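Local coordinates for protein F2 like fibronectin-binding protein (Streptococcus pneumoniae, PDB 5A0N), which probably serves as a surface adhesin domain that attaches the bacterium covalently to host molecules through an internal thioester, at residues D45-S50 / T67-K72; Q104-F109 / V188-L193; Y114-D119 / T134-F139; D119-V124 / R180-N185. All blocks are in the same frame, centred on the assembly; numbering follows the deposited sequence. Where two conformers were deposited one is given.

Contact 1: D45-S50 / T67-K72; sequences DTHENS and TDEKPK
H47 and E69 reach toward each other from two surface loops and meet through one polar pair, H47 ND1 donating to E69 OE1 at 2.9 Å. The bond is weak, because the N-H...O angle is only 124°: OE1 lies near the imidazole plane but is shifted along the ring edge toward H47 CE1, which it approaches to 3.2 Å. The carboxylate is turned 73° from the ring, so the two flat groups are far from coplanar and a single oxygen does the touching. Both side chains leave with CG beside the backbone N and opposite the carbonyl carbon, and the E69 chain then bends at chi2 (-148°) to present its acid. H47 sits in the turn of the beta hairpin formed by strands 41-43 and 49-51, whereas E69 belongs to the long loop between strands 55-56 and 75-78. F66 meets the H47 ring edge-to-face. Each loop also has a bond of its own: in the hairpin D45 OD1 accepts from T46 N at 2.8 Å, and beside E69 the bent K70 side chain returns NZ to D68 O at 2.9 Å. The nearby carboxylate may favour a protonated H47.

Contact 2: Q104-F109 / V188-L193; sequences QAWDTF and VPYENL
W106 and Y190 make the tight half of this contact, their rings lying nearly parallel, with planes 25° apart, but slid so far past each other that they barely overlap. The centroids of the W106 five-membered ring and the Y190 ring are 5.3 Å apart, and the closest approach is W106 CZ2 to Y190 CE1 at 3.5 Å. The indole is extended from the helix with CG anti to the backbone N (chi1 169°), which carries its NE1 and CZ2 side to the tyrosine. V188 CG1, from the tyrosine's own segment, sits 3.5 Å above the centre of the Y190 ring, whereas the indole lies off the rim on the other side of the plane. Y195 meets the W106 ring edge-to-face. The pair joins the first turn of helix 105-118, within the stretch matching the pilus-presented adhesin helical insertion family, to the chain entering strand 193-200; there an inverse gamma turn centred on P189 leads into the short 3-10 segment 190-192. The polar ends are looser. D107 OD1 and Y190 OH stand 4.3 Å apart, and a water bridges them, donating to D107 OD1 at 2.6 Å and lying 2.6 Å from Y190 OH in the plane of the phenol. Both residues are partly exposed, and both have firmer partners within the helix: R111 forms a salt bridge with D107, and S110 is hydrogen-bonded to Y190 OH.

Contact 3: Y114-D119 / T134-F139; sequences YMYLKD and TARTYF
Y116 and F139 have the nearest CA atoms across the two segments, 7.3 Å apart, where two helices run almost antiparallel. The segment axes run at 175° to each other and pass 11.2 Å apart, a spacing that leaves room for aromatic side chains between them. They form an antiparallel helix pair within the helical insertion of this adhesin family: 114-118 is the last part of helix 105-118, 134-139 lies near the start of helix 132-152, and the short helix 123-128 connects the two. D119, with positive phi, takes the chain out of the first helix. The Y116 and F139 rings enter the gap from opposite helices and slide past each other, touching obliquely where Y116 CD1 comes within 3.8 Å of F139 CD2. F139 lies across the gap with CG anti to its own amide nitrogen (chi1 -169°), and this puts its ring edge against the other backbone: CE2 is 3.6 Å from M115 O, near the plane of the ring, an approach that sets a slightly positive C-H against a carbonyl oxygen. F6 stacks on Y116, while F53 and H140 meet its ring edge-to-face, so this tyrosine is buried among aromatic groups. The buried hydroxyl is satisfied by the opposing main chain, beside the aliphatic base of R136. Y116 OH donates to R136 O at 2.6 Å, in the carbonyl plane and on a lone pair of that oxygen.

Contact 4: D119-V124 / R180-N185; sequences DPTDIV and RTDLYN
T121 and D182 carry the contact through one short hydrogen bond, T121 OG1 donating to D182 OD2 at 2.6 Å. The hydroxyl reaches the carboxylate on its anti side and 29° out of its plane; it does so from the crowded position between the backbone N and carbonyl carbon (chi1 65°), which brings OG1 onto OD2 while T121 CG2 lies alongside D182 CB at 4.0 Å. Charge adds to this bond, since R126 forms a salt bridge to the same OD2 and also bonds T121 O, tying both partners together; the cation probably keeps D182 ionised. The remaining contacts are van der Waals approaches of carbon to oxygen: I123 CG1 lies 3.8 Å from D182 OD2, and T121 CG2 stands 4.3 Å from N185 O. Main-chain bonds shape both sides: type I turns run from D119 to D122 and from D182 to N185. The D119 carboxylate grips the start of the following helix with both oxygens, OD1 accepting from I123 N at 2.8 Å and OD2 from V124 N at 2.9 Å, each on the syn side. The contact thus joins the turn before helix 123-128 to the C-terminal end of helix 170-182. I123 packs inward against A175, M178 and I179 of that same helix, M115 of helix 105-118 and F139 of helix 132-152, while P120 rests on Y114.

Overall arrangement
Contact 3 is the buried one, contacts 2 and 4 are partly buried, and contact 1 lies at the surface about 23 Å or more, centre to centre, from the others. Contacts 2 and 3 use successive parts of helix 105-118 and touch where P189 and L193 pack on Y114 and L117. Contacts 3 and 4 share D119 and interlock through M115, I123, V124 and F139, while Y184 links contact 4 to D107 and T108 of contact 2. The chemistry follows the setting: aromatic packing with a neutral hydroxyl bond inside, a slid-apart aromatic pair with a water bridge at its polar ends in contact 2, a hydroxyl-carboxylate bond backed by arginine in contact 4, and a weak histidine-glutamate pair between outer loops.

Contact 1: D45-S50 / T67-K72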
# COMPACT_ATOMS: atom_id res chain seq x y z
N ASP A 45 -13.07 10.12 13.20
CA ASP A 45 -13.70 10.50 14.44
C ASP A 45 -13.01 9.87 15.66
O ASP A 45 -12.52 10.56 16.56
CB ASP A 45 -15.21 10.21 14.41
CG ASP A 45 -15.62 8.85 13.85
OD1 ASP A 45 -14.82 7.94 13.64
OD2 ASP A 45 -16.85 8.69 13.61
N THR A 46 -12.95 8.55 15.69
CA THR A 46 -12.41 7.84 16.82
C THR A 46 -10.93 7.49 16.68
O THR A 46 -10.32 7.00 17.64
CB THR A 46 -13.19 6.56 17.06
OG1 THR A 46 -13.13 5.75 15.89
CG2 THR A 46 -14.64 6.84 17.44
N HIS A 47 -10.36 7.64 15.49
CA HIS A 47 -8.95 7.31 15.23
C HIS A 47 -8.69 5.82 15.45
O HIS A 47 -7.60 5.41 15.88
CB HIS A 47 -7.95 8.17 16.02
CG HIS A 47 -8.15 9.64 15.86
ND1 HIS A 47 -7.40 10.56 16.55
CD2 HIS A 47 -8.98 10.35 15.07
CE1 HIS A 47 -7.78 11.77 16.22
NE2 HIS A 47 -8.74 11.68 15.33
N GLU A 48 -9.73 5.01 15.20
CA GLU A 48 -9.68 3.53 15.23
C GLU A 48 -9.11 3.08 13.87
O GLU A 48 -9.57 3.59 12.84
CB GLU A 48 -11.11 2.92 15.35
CG GLU A 48 -11.80 2.98 16.72
CD GLU A 48 -13.26 2.56 16.64
OE1 GLU A 48 -13.57 1.57 15.94
OE2 GLU A 48 -14.12 3.20 17.26
N ASN A 49 -8.19 2.13 13.84
CA ASN A 49 -7.82 1.63 12.53
C ASN A 49 -9.04 1.08 11.83
O ASN A 49 -9.82 0.32 12.40
CB ASN A 49 -6.85 0.49 12.58
CG ASN A 49 -5.49 0.88 13.00
OD1 ASN A 49 -5.20 2.05 13.33
ND2 ASN A 49 -4.61 -0.12 12.98
N SER A 50 -9.13 1.44 10.56
CA SER A 50 -10.10 0.87 9.61
C SER A 50 -9.43 -0.21 8.76
O SER A 50 -10.07 -1.17 8.38
CB SER A 50 -10.71 1.95 8.75
OG SER A 50 -9.73 2.64 7.99
N THR A 67 0.60 13.80 11.34
CA THR A 67 1.53 14.29 12.35
C THR A 67 0.83 15.24 13.34
O THR A 67 0.08 16.11 12.92
CB THR A 67 2.70 15.00 11.66
OG1 THR A 67 3.29 14.12 10.68
CG2 THR A 67 3.74 15.43 12.67
N ASP A 68 1.07 15.03 14.64
CA ASP A 68 0.45 15.84 15.67
C ASP A 68 -1.07 15.80 15.56
O ASP A 68 -1.77 16.74 15.95
CB ASP A 68 0.96 17.30 15.67
CG ASP A 68 2.44 17.41 15.97
OD1 ASP A 68 3.00 16.46 16.58
OD2 ASP A 68 3.04 18.47 15.63
N GLU A 69 -1.59 14.68 15.08
CA GLU A 69 -3.04 14.51 14.89
C GLU A 69 -3.67 15.54 13.98
O GLU A 69 -4.87 15.82 14.07
CB GLU A 69 -3.76 14.37 16.23
CG GLU A 69 -3.16 13.27 17.08
CD GLU A 69 -4.13 12.56 17.98
OE1 GLU A 69 -4.83 11.61 17.53
OE2 GLU A 69 -4.18 12.97 19.13
N LYS A 70 -2.90 16.04 13.02
CA LYS A 70 -3.42 16.99 12.02
C LYS A 70 -3.43 16.22 10.70
O LYS A 70 -2.39 15.88 10.15
CB LYS A 70 -2.51 18.23 11.90
CG LYS A 70 -2.23 19.00 13.18
CD LYS A 70 -3.48 19.53 13.85
CE LYS A 70 -3.22 20.19 15.23
NZ LYS A 70 -3.21 19.17 16.36
N PRO A 71 -4.62 15.94 10.16
CA PRO A 71 -4.63 15.14 8.93
C PRO A 71 -4.17 15.95 7.73
O PRO A 71 -4.53 17.09 7.56
CB PRO A 71 -6.11 14.77 8.78
CG PRO A 71 -6.85 15.88 9.48
CD PRO A 71 -5.97 16.28 10.63
N LYS A 72 -3.38 15.29 6.88
CA LYS A 72 -3.12 15.77 5.51
C LYS A 72 -3.51 14.59 4.65
O LYS A 72 -2.89 13.53 4.73
CB LYS A 72 -1.65 16.17 5.31
CG LYS A 72 -1.26 17.47 6.05
CD LYS A 72 -1.86 18.69 5.36
CE LYS A 72 -1.45 20.02 5.98
NZ LYS A 72 -2.35 21.13 5.50

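Contact 2: Q104-F109 / V188-L193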
# COMPACT_ATOMS: atom_id res chain seq x y z
N GLN A 104 -3.44 -4.77 -16.92
CA GLN A 104 -2.84 -5.64 -15.93
C GLN A 104 -2.76 -5.02 -14.53
O GLN A 104 -2.33 -5.70 -13.59
CB GLN A 104 -1.44 -6.06 -16.37
CG GLN A 104 -1.45 -6.83 -17.69
CD GLN A 104 -0.08 -7.40 -18.09
OE1 GLN A 104 0.97 -6.99 -17.62
NE2 GLN A 104 -0.10 -8.37 -18.98
N ALA A 105 -3.22 -3.77 -14.38
CA ALA A 105 -3.01 -3.05 -13.11
C ALA A 105 -3.73 -3.71 -11.93
O ALA A 105 -3.20 -3.80 -10.84
CB ALA A 105 -3.44 -1.59 -13.24
N TRP A 106 -4.94 -4.22 -12.15
CA TRP A 106 -5.63 -4.95 -11.09
C TRP A 106 -4.88 -6.21 -10.71
O TRP A 106 -4.74 -6.53 -9.53
CB TRP A 106 -7.04 -5.31 -11.55
CG TRP A 106 -7.77 -6.29 -10.68
CD1 TRP A 106 -8.14 -7.55 -11.03
CD2 TRP A 106 -8.25 -6.08 -9.33
NE1 TRP A 106 -8.83 -8.14 -10.01
CE2 TRP A 106 -8.94 -7.26 -8.96
CE3 TRP A 106 -8.17 -5.02 -8.41
CZ2 TRP A 106 -9.55 -7.40 -7.74
CZ3 TRP A 106 -8.79 -5.18 -7.21
CH2 TRP A 106 -9.49 -6.34 -6.90
N ASP A 107 -4.37 -6.92 -11.71
CA ASP A 107 -3.67 -8.18 -11.45
C ASP A 107 -2.45 -7.94 -10.55
O ASP A 107 -2.27 -8.61 -9.53
CB ASP A 107 -3.26 -8.86 -12.77
CG ASP A 107 -2.77 -10.29 -12.56
OD1 ASP A 107 -3.31 -11.00 -11.70
OD2 ASP A 107 -1.84 -10.72 -13.25
N THR A 108 -1.64 -6.95 -10.90
CA THR A 108 -0.44 -6.73 -10.11
C THR A 108 -0.74 -6.17 -8.71
O THR A 108 -0.16 -6.64 -7.76
CB THR A 108 0.63 -5.87 -10.83
OG1 THR A 108 0.12 -4.56 -11.07
CG2 THR A 108 1.06 -6.54 -12.13
N PHE A 109 -1.67 -5.22 -8.62
CA PHE A 109 -2.00 -4.68 -7.31
C PHE A 109 -2.63 -5.75 -6.43
O PHE A 109 -2.28 -5.91 -5.26
CB PHE A 109 -2.96 -3.47 -7.39
CG PHE A 109 -3.60 -3.20 -6.07
CD1 PHE A 109 -2.84 -2.60 -5.06
CD2 PHE A 109 -4.86 -3.63 -5.77
CE1 PHE A 109 -3.34 -2.49 -3.78
CE2 PHE A 109 -5.36 -3.49 -4.50
CZ PHE A 109 -4.60 -2.90 -3.51
N VAL A 188 -4.98 -16.07 -6.76
CA VAL A 188 -5.53 -15.15 -5.77
C VAL A 188 -6.97 -15.59 -5.49
O VAL A 188 -7.77 -15.68 -6.41
CB VAL A 188 -5.55 -13.70 -6.29
CG1 VAL A 188 -6.18 -12.76 -5.27
CG2 VAL A 188 -4.14 -13.23 -6.64
N PRO A 189 -7.32 -15.83 -4.21
CA PRO A 189 -8.66 -16.33 -3.86
C PRO A 189 -9.66 -15.18 -3.70
O PRO A 189 -10.12 -14.86 -2.59
CB PRO A 189 -8.41 -17.08 -2.55
CG PRO A 189 -7.33 -16.25 -1.90
CD PRO A 189 -6.43 -15.85 -3.04
N TYR A 190 -9.98 -14.52 -4.80
CA TYR A 190 -10.82 -13.33 -4.77
C TYR A 190 -12.14 -13.50 -3.99
O TYR A 190 -12.57 -12.59 -3.30
CB TYR A 190 -11.14 -12.86 -6.22
CG TYR A 190 -9.93 -12.33 -6.95
CD1 TYR A 190 -9.42 -11.08 -6.64
CD2 TYR A 190 -9.29 -13.06 -7.94
CE1 TYR A 190 -8.30 -10.59 -7.26
CE2 TYR A 190 -8.16 -12.57 -8.56
CZ TYR A 190 -7.66 -11.33 -8.22
OH TYR A 190 -6.52 -10.88 -8.85
N GLU A 191 -12.78 -14.67 -4.11
CA GLU A 191 -14.07 -14.87 -3.47
C GLU A 191 -13.96 -14.82 -1.94
O GLU A 191 -14.96 -14.63 -1.26
CB GLU A 191 -14.70 -16.18 -3.93
CG GLU A 191 -14.00 -17.43 -3.41
N ASN A 192 -12.74 -14.99 -1.40
CA ASN A 192 -12.49 -14.97 0.03
C ASN A 192 -11.89 -13.68 0.55
O ASN A 192 -11.60 -13.58 1.75
CB ASN A 192 -11.63 -16.16 0.43
CG ASN A 192 -12.35 -17.48 0.22
OD1 ASN A 192 -13.59 -17.57 0.27
ND2 ASN A 192 -11.58 -18.53 0.06
N LEU A 193 -11.70 -12.72 -0.34
CA LEU A 193 -11.02 -11.46 -0.02
C LEU A 193 -11.95 -10.28 -0.25
O LEU A 193 -12.83 -10.30 -1.12
CB LEU A 193 -9.80 -11.30 -0.97
CG LEU A 193 -8.69 -12.33 -0.77
CD1 LEU A 193 -7.72 -12.30 -1.93
CD2 LEU A 193 -7.95 -12.08 0.53
O HOH W 1 -5.37 -12.29 -10.70

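Contact 3: Y114-D119 / T134-F139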
# COMPACT_ATOMS: atom_id res chain seq x y z
N TYR A 114 -2.00 -8.97 -1.80
CA TYR A 114 -2.24 -10.28 -1.20
C TYR A 114 -0.94 -10.93 -0.71
O TYR A 114 -0.95 -11.64 0.30
CB TYR A 114 -2.94 -11.18 -2.22
CG TYR A 114 -3.21 -12.60 -1.78
CD1 TYR A 114 -4.17 -12.90 -0.84
CD2 TYR A 114 -2.51 -13.65 -2.34
CE1 TYR A 114 -4.43 -14.22 -0.48
CE2 TYR A 114 -2.75 -14.94 -1.99
CZ TYR A 114 -3.72 -15.24 -1.08
OH TYR A 114 -3.93 -16.56 -0.78
N MET A 115 0.16 -10.69 -1.39
CA MET A 115 1.40 -11.24 -0.91
C MET A 115 1.81 -10.63 0.45
O MET A 115 2.37 -11.33 1.27
CB MET A 115 2.48 -11.08 -1.97
CG MET A 115 2.20 -11.89 -3.23
SD MET A 115 3.15 -11.39 -4.69
CE MET A 115 4.70 -12.27 -4.43
N TYR A 116 1.45 -9.37 0.72
CA TYR A 116 1.65 -8.80 2.02
C TYR A 116 0.67 -9.40 3.04
O TYR A 116 1.07 -9.74 4.17
CB TYR A 116 1.50 -7.25 1.99
CG TYR A 116 1.87 -6.65 3.31
CD1 TYR A 116 3.17 -6.53 3.67
CD2 TYR A 116 0.89 -6.30 4.21
CE1 TYR A 116 3.55 -6.08 4.93
CE2 TYR A 116 1.23 -5.86 5.49
CZ TYR A 116 2.57 -5.74 5.84
OH TYR A 116 2.87 -5.29 7.13
N LEU A 117 -0.60 -9.52 2.68
CA LEU A 117 -1.60 -10.05 3.59
C LEU A 117 -1.34 -11.50 3.99
O LEU A 117 -1.49 -11.85 5.16
CB LEU A 117 -3.00 -9.98 2.95
CG LEU A 117 -4.17 -10.48 3.78
CD1 LEU A 117 -4.53 -9.51 4.92
CD2 LEU A 117 -5.40 -10.72 2.91
N LYS A 118 -1.01 -12.34 3.01
CA LYS A 118 -1.00 -13.80 3.18
C LYS A 118 0.36 -14.44 2.92
O LYS A 118 0.64 -15.52 3.44
CB LYS A 118 -2.11 -14.42 2.29
CG LYS A 118 -2.26 -15.95 2.40
CD LYS A 118 -2.55 -16.45 3.81
N ASP A 119 1.16 -13.85 2.06
CA ASP A 119 2.49 -14.38 1.71
C ASP A 119 2.41 -15.85 1.28
O ASP A 119 3.01 -16.75 1.90
CB ASP A 119 3.44 -14.17 2.89
CG ASP A 119 4.91 -14.39 2.55
OD1 ASP A 119 5.25 -14.49 1.36
OD2 ASP A 119 5.71 -14.46 3.49
N THR A 134 10.57 -6.94 12.20
CA THR A 134 11.24 -6.18 11.14
C THR A 134 10.47 -6.32 9.82
O THR A 134 10.19 -5.32 9.14
CB THR A 134 12.68 -6.67 10.96
OG1 THR A 134 13.40 -6.38 12.16
CG2 THR A 134 13.39 -6.03 9.75
N ALA A 135 10.07 -7.54 9.48
CA ALA A 135 9.40 -7.78 8.21
C ALA A 135 8.11 -7.00 8.07
O ALA A 135 7.76 -6.56 6.96
CB ALA A 135 9.15 -9.25 8.00
N ARG A 136 7.41 -6.76 9.18
CA ARG A 136 6.11 -6.11 9.10
C ARG A 136 6.18 -4.79 8.35
O ARG A 136 5.26 -4.46 7.57
CB ARG A 136 5.57 -5.87 10.53
CG ARG A 136 4.21 -5.20 10.59
CD ARG A 136 3.75 -5.03 12.04
NE ARG A 136 4.63 -4.06 12.68
CZ ARG A 136 4.41 -2.75 12.72
NH1 ARG A 136 3.29 -2.22 12.26
NH2 ARG A 136 5.35 -1.98 13.22
N THR A 137 7.22 -4.00 8.57
CA THR A 137 7.38 -2.74 7.83
C THR A 137 8.30 -2.88 6.63
O THR A 137 8.04 -2.29 5.59
CB THR A 137 7.89 -1.61 8.75
OG1 THR A 137 9.16 -1.97 9.30
CG2 THR A 137 6.88 -1.29 9.86
N TYR A 138 9.40 -3.63 6.77
CA TYR A 138 10.38 -3.70 5.67
C TYR A 138 9.80 -4.44 4.44
O TYR A 138 10.10 -4.10 3.31
CB TYR A 138 11.71 -4.31 6.12
CG TYR A 138 12.59 -3.35 6.92
CD1 TYR A 138 12.28 -3.00 8.22
CD2 TYR A 138 13.71 -2.78 6.36
CE1 TYR A 138 13.07 -2.13 8.93
CE2 TYR A 138 14.50 -1.91 7.09
CZ TYR A 138 14.17 -1.60 8.36
OH TYR A 138 14.97 -0.73 9.07
N PHE A 139 8.94 -5.43 4.67
CA PHE A 139 8.27 -6.11 3.55
C PHE A 139 7.19 -5.22 2.95
O PHE A 139 6.98 -5.23 1.74
CB PHE A 139 7.69 -7.46 3.98
CG PHE A 139 7.21 -8.34 2.85
CD1 PHE A 139 8.00 -8.59 1.72
CD2 PHE A 139 5.98 -8.99 2.93
CE1 PHE A 139 7.57 -9.44 0.73
CE2 PHE A 139 5.56 -9.84 1.92
CZ PHE A 139 6.36 -10.07 0.84

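Contact 4: D119-V124 / R180-N185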
# COMPACT_ATOMS: atom_id res chain seq x y z
N ASP A 119 1.16 -13.85 2.06
CA ASP A 119 2.49 -14.38 1.71
C ASP A 119 2.41 -15.85 1.28
O ASP A 119 3.01 -16.75 1.90
CB ASP A 119 3.44 -14.17 2.89
CG ASP A 119 4.91 -14.39 2.55
OD1 ASP A 119 5.25 -14.49 1.36
OD2 ASP A 119 5.71 -14.46 3.49
N PRO A 120 1.69 -16.12 0.17
CA PRO A 120 1.44 -17.51 -0.27
C PRO A 120 2.70 -18.28 -0.58
O PRO A 120 2.67 -19.50 -0.51
CB PRO A 120 0.57 -17.33 -1.55
CG PRO A 120 0.89 -15.96 -2.02
CD PRO A 120 1.08 -15.15 -0.76
N THR A 121 3.78 -17.60 -0.95
CA THR A 121 5.03 -18.29 -1.31
C THR A 121 6.11 -18.16 -0.22
O THR A 121 7.26 -18.50 -0.44
CB THR A 121 5.58 -17.83 -2.68
OG1 THR A 121 5.96 -16.45 -2.61
CG2 THR A 121 4.52 -18.04 -3.78
N ASP A 122 5.73 -17.70 0.97
CA ASP A 122 6.64 -17.69 2.13
C ASP A 122 7.93 -16.91 1.83
O ASP A 122 9.04 -17.34 2.14
CB ASP A 122 6.94 -19.11 2.60
CG ASP A 122 5.93 -19.61 3.59
OD1 ASP A 122 5.57 -18.83 4.50
OD2 ASP A 122 5.52 -20.76 3.46
N ILE A 123 7.75 -15.70 1.31
CA ILE A 123 8.86 -14.79 1.11
C ILE A 123 9.43 -14.34 2.44
O ILE A 123 10.65 -14.22 2.59
CB ILE A 123 8.44 -13.60 0.23
CG1 ILE A 123 8.05 -14.14 -1.16
CG2 ILE A 123 9.52 -12.55 0.17
CD1 ILE A 123 7.43 -13.12 -2.06
N VAL A 124 8.55 -13.99 3.38
CA VAL A 124 9.05 -13.47 4.65
C VAL A 124 9.94 -14.46 5.40
O VAL A 124 11.03 -14.10 5.86
CB VAL A 124 7.91 -12.95 5.52
CG1 VAL A 124 8.41 -12.60 6.93
CG2 VAL A 124 7.28 -11.73 4.88
N ARG A 180 9.64 -10.82 -7.40
CA ARG A 180 9.68 -10.79 -8.87
C ARG A 180 9.61 -12.18 -9.47
O ARG A 180 9.05 -12.36 -10.56
CB ARG A 180 10.94 -10.08 -9.35
CG ARG A 180 10.79 -8.58 -9.11
CD ARG A 180 11.99 -7.74 -9.46
NE ARG A 180 11.62 -6.33 -9.32
CZ ARG A 180 12.44 -5.32 -9.23
NH1 ARG A 180 13.74 -5.49 -9.30
NH2 ARG A 180 11.93 -4.11 -9.06
N THR A 181 10.14 -13.18 -8.79
CA THR A 181 10.06 -14.57 -9.25
C THR A 181 8.67 -15.15 -9.04
O THR A 181 8.19 -15.94 -9.86
CB THR A 181 11.11 -15.40 -8.49
OG1 THR A 181 12.41 -14.84 -8.72
CG2 THR A 181 11.12 -16.82 -8.91
N ASP A 182 8.01 -14.77 -7.94
CA ASP A 182 6.82 -15.46 -7.47
C ASP A 182 5.49 -14.82 -7.83
O ASP A 182 4.44 -15.43 -7.63
CB ASP A 182 6.84 -15.60 -5.95
CG ASP A 182 7.96 -16.46 -5.41
OD1 ASP A 182 8.72 -17.06 -6.23
OD2 ASP A 182 8.10 -16.53 -4.16
N LEU A 183 5.54 -13.62 -8.39
CA LEU A 183 4.34 -12.79 -8.58
C LEU A 183 3.14 -13.51 -9.22
O LEU A 183 2.01 -13.32 -8.78
CB LEU A 183 4.69 -11.58 -9.47
CG LEU A 183 3.59 -10.58 -9.79
CD1 LEU A 183 2.95 -10.03 -8.53
CD2 LEU A 183 4.10 -9.44 -10.62
N TYR A 184 3.42 -14.30 -10.25
CA TYR A 184 2.37 -14.93 -11.03
C TYR A 184 2.19 -16.40 -10.66
O TYR A 184 1.34 -17.09 -11.22
CB TYR A 184 2.71 -14.76 -12.51
CG TYR A 184 2.85 -13.31 -12.93
CD1 TYR A 184 1.76 -12.45 -12.87
CD2 TYR A 184 4.07 -12.79 -13.38
CE1 TYR A 184 1.86 -11.12 -13.25
CE2 TYR A 184 4.18 -11.45 -13.75
CZ TYR A 184 3.07 -10.62 -13.69
OH TYR A 184 3.13 -9.29 -14.08
N ASN A 185 2.93 -16.90 -9.66
CA ASN A 185 2.98 -18.34 -9.37
C ASN A 185 2.07 -18.73 -8.17
O ASN A 185 2.49 -19.45 -7.26
CB ASN A 185 4.44 -18.79 -9.17
CG ASN A 185 5.24 -18.82 -10.47
OD1 ASN A 185 4.66 -18.99 -11.54
ND2 ASN A 185 6.56 -18.69 -10.39